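Local coordinates for peptidoglycan recognition protein-LC isoform LCx (Drosophila melanogaster, PDB 2F2L) that binds a monomeric muropeptide, the anhydro-disaccharide tetrapeptide fragment of bacterial peptidoglycan, and probably serves as a receptor domain in insect innate immune sensing, at residues Glu152-Ile157 and Pro161-Glu166. Numbering follows the deposited sequence.
Sequences ELYKII and PHWSHE
Trp163, six residues on from Ile157 in the loop after the last helix, meets two residues one helical turn apart, Tyr154 and Ile157. Trp163 contributes the largest share of the buried surface. The closest approach is to backbone rather than side chain: CB of Trp163 lies 3.4 Å from the carbonyl O of Ile157, and the same oxygen sits obliquely to the indole, 3.8 Å from its CG. The first side-chain bond of Trp163 points toward the helix, and with CG anti to the backbone N (chi1 178°) the NE1-CZ2 edge of the indole comes up to the phenol of Tyr154. There the hydroxyl does the touching. Tyr154 OH stands near the indole plane at its edge, 3.8 Å from CZ2 of Trp163 and 4.0 Å from NE1, so this is van der Waals contact and not a ring stack. The indole N-H is instead taken by OE1 of Gln142, which gives the polar edge of the ring a partner and should limit its rotation. Over one indole face, the backbone N of His165 lies 4.2 Å above the plane, offset toward the rim. Farther along, Ser164 OG accepts the backbone N-H of Glu166 at 3.0 Å, an ST turn that shapes the end of the modelled chain. No hydrogen bond joins the helix to this tail directly; the two meet through van der Waals contact of the Tyr154 and Ile157 oxygens with the tryptophan, and Gln142, which also touches Tyr154, bridges them. In the amidase-like fold, helix 151-157 packs Leu153 and Ile157 on strand 25-32, Ile157 also touching Leu137, while the tail runs beside the edge strand 135-139, with His162 and Ser164 both in backbone hydrogen bonds with Leu137.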
loop_
_atom_site.group_PDB
_atom_site.type_symbol
_atom_site.label_atom_id
_atom_site.label_comp_id
_atom_site.label_asym_id
_atom_site.label_seq_id
_atom_site.Cartn_x
_atom_site.Cartn_y
_atom_site.Cartn_z
ATOM N N GLU B 152 -14.764 10.113 -2.689
ATOM C CA GLU B 152 -14.818 11.464 -3.273
ATOM C C GLU B 152 -14.641 11.415 -4.776
ATOM O O GLU B 152 -15.260 12.193 -5.490
ATOM C CB GLU B 152 -13.791 12.422 -2.646
ATOM C CG GLU B 152 -14.093 12.818 -1.218
ATOM C CD GLU B 152 -15.493 13.427 -1.052
ATOM O OE1 GLU B 152 -15.857 14.348 -1.817
ATOM O OE2 GLU B 152 -16.237 12.983 -0.146
ATOM N N LEU B 153 -13.794 10.508 -5.258
ATOM C CA LEU B 153 -13.647 10.337 -6.699
ATOM C C LEU B 153 -14.889 9.654 -7.285
ATOM O O LEU B 153 -15.395 10.052 -8.341
ATOM C CB LEU B 153 -12.375 9.563 -7.026
ATOM C CG LEU B 153 -12.123 9.212 -8.489
ATOM C CD1 LEU B 153 -12.393 10.362 -9.410
ATOM C CD2 LEU B 153 -10.684 8.716 -8.642
ATOM N N TYR B 154 -15.405 8.652 -6.588
ATOM C CA TYR B 154 -16.621 7.971 -7.042
ATOM C C TYR B 154 -17.810 8.915 -7.133
ATOM O O TYR B 154 -18.570 8.861 -8.098
ATOM C CB TYR B 154 -16.977 6.805 -6.133
ATOM C CG TYR B 154 -18.108 5.956 -6.649
ATOM C CD1 TYR B 154 -17.976 5.232 -7.814
ATOM C CD2 TYR B 154 -19.307 5.859 -5.954
ATOM C CE1 TYR B 154 -19.014 4.429 -8.286
ATOM C CE2 TYR B 154 -20.339 5.061 -6.409
ATOM C CZ TYR B 154 -20.188 4.353 -7.574
ATOM O OH TYR B 154 -21.210 3.562 -8.026
ATOM N N LYS B 155 -17.990 9.768 -6.132
ATOM C CA LYS B 155 -19.092 10.727 -6.173
ATOM C C LYS B 155 -18.985 11.644 -7.407
ATOM O O LYS B 155 -20.001 12.027 -7.983
ATOM C CB LYS B 155 -19.174 11.553 -4.885
ATOM C CG LYS B 155 -19.756 10.799 -3.719
ATOM C CD LYS B 155 -20.167 11.734 -2.576
ATOM C CE LYS B 155 -18.998 12.189 -1.735
ATOM N NZ LYS B 155 -19.454 12.961 -0.536
ATOM N N ILE B 156 -17.760 11.967 -7.817
ATOM C CA ILE B 156 -17.551 12.811 -8.997
ATOM C C ILE B 156 -17.922 12.069 -10.297
ATOM O O ILE B 156 -18.700 12.576 -11.103
ATOM C CB ILE B 156 -16.104 13.369 -9.038
ATOM C CG1 ILE B 156 -15.920 14.401 -7.911
ATOM C CG2 ILE B 156 -15.800 14.014 -10.381
ATOM C CD1 ILE B 156 -14.490 14.843 -7.704
ATOM N N ILE B 157 -17.384 10.868 -10.494
ATOM C CA ILE B 157 -17.606 10.145 -11.744
ATOM C C ILE B 157 -19.062 9.644 -11.894
ATOM O O ILE B 157 -19.518 9.453 -13.016
ATOM C CB ILE B 157 -16.615 8.954 -11.955
ATOM C CG1 ILE B 157 -16.963 7.783 -11.040
ATOM C CG2 ILE B 157 -15.157 9.409 -11.793
ATOM C CD1 ILE B 157 -16.021 6.612 -11.168
ATOM N N PRO B 161 -21.520 11.807 -17.777
ATOM C CA PRO B 161 -22.592 11.325 -18.645
ATOM C C PRO B 161 -22.484 9.838 -19.028
ATOM O O PRO B 161 -23.515 9.182 -19.207
ATOM C CB PRO B 161 -22.468 12.226 -19.886
ATOM C CG PRO B 161 -21.735 13.443 -19.388
ATOM C CD PRO B 161 -20.750 12.881 -18.432
ATOM N N HIS B 162 -21.269 9.309 -19.129
ATOM C CA HIS B 162 -21.101 7.900 -19.485
ATOM C C HIS B 162 -21.258 6.918 -18.315
ATOM O O HIS B 162 -21.242 5.700 -18.527
ATOM C CB HIS B 162 -19.758 7.699 -20.169
ATOM C CG HIS B 162 -19.683 8.330 -21.526
ATOM N ND1 HIS B 162 -19.957 7.634 -22.684
ATOM C CD2 HIS B 162 -19.379 9.595 -21.909
ATOM C CE1 HIS B 162 -19.824 8.442 -23.723
ATOM N NE2 HIS B 162 -19.464 9.635 -23.281
ATOM N N TRP B 163 -21.400 7.434 -17.090
ATOM C CA TRP B 163 -21.518 6.569 -15.925
ATOM C C TRP B 163 -22.730 5.653 -16.084
ATOM O O TRP B 163 -23.768 6.072 -16.598
ATOM C CB TRP B 163 -21.596 7.363 -14.609
ATOM C CG TRP B 163 -21.757 6.445 -13.400
ATOM C CD1 TRP B 163 -20.785 5.671 -12.811
ATOM C CD2 TRP B 163 -22.966 6.181 -12.671
ATOM N NE1 TRP B 163 -21.319 4.958 -11.767
ATOM C CE2 TRP B 163 -22.650 5.253 -11.658
ATOM C CE3 TRP B 163 -24.284 6.637 -12.780
ATOM C CZ2 TRP B 163 -23.603 4.778 -10.761
ATOM C CZ3 TRP B 163 -25.231 6.168 -11.881
ATOM C CH2 TRP B 163 -24.885 5.245 -10.888
ATOM N N SER B 164 -22.573 4.394 -15.679
ATOM C CA SER B 164 -23.655 3.419 -15.701
ATOM C C SER B 164 -23.691 2.626 -14.400
ATOM O O SER B 164 -22.641 2.388 -13.778
ATOM C CB SER B 164 -23.476 2.477 -16.894
ATOM O OG SER B 164 -24.430 1.431 -16.869
ATOM N N HIS B 165 -24.902 2.247 -13.970
ATOM C CA HIS B 165 -25.063 1.293 -12.868
ATOM C C HIS B 165 -25.527 -0.074 -13.350
ATOM O O HIS B 165 -25.912 -0.913 -12.541
ATOM C CB HIS B 165 -25.972 1.824 -11.737
ATOM C CG HIS B 165 -27.406 2.045 -12.124
ATOM N ND1 HIS B 165 -28.273 1.015 -12.418
ATOM C CD2 HIS B 165 -28.139 3.180 -12.189
ATOM C CE1 HIS B 165 -29.469 1.510 -12.685
ATOM N NE2 HIS B 165 -29.415 2.823 -12.553
ATOM N N GLU B 166 -25.468 -0.301 -14.659
ATOM C CA GLU B 166 -25.800 -1.596 -15.245
ATOM C C GLU B 166 -24.522 -2.275 -15.707
ATOM O O GLU B 166 -24.074 -3.278 -15.141
ATOM C CB GLU B 166 -26.749 -1.419 -16.428
ATOM C CG GLU B 166 -28.138 -0.954 -16.037
ATOM C CD GLU B 166 -29.067 -0.860 -17.231
ATOM O OE1 GLU B 166 -29.366 -1.908 -17.858
ATOM O OE2 GLU B 166 -29.497 0.273 -17.543
#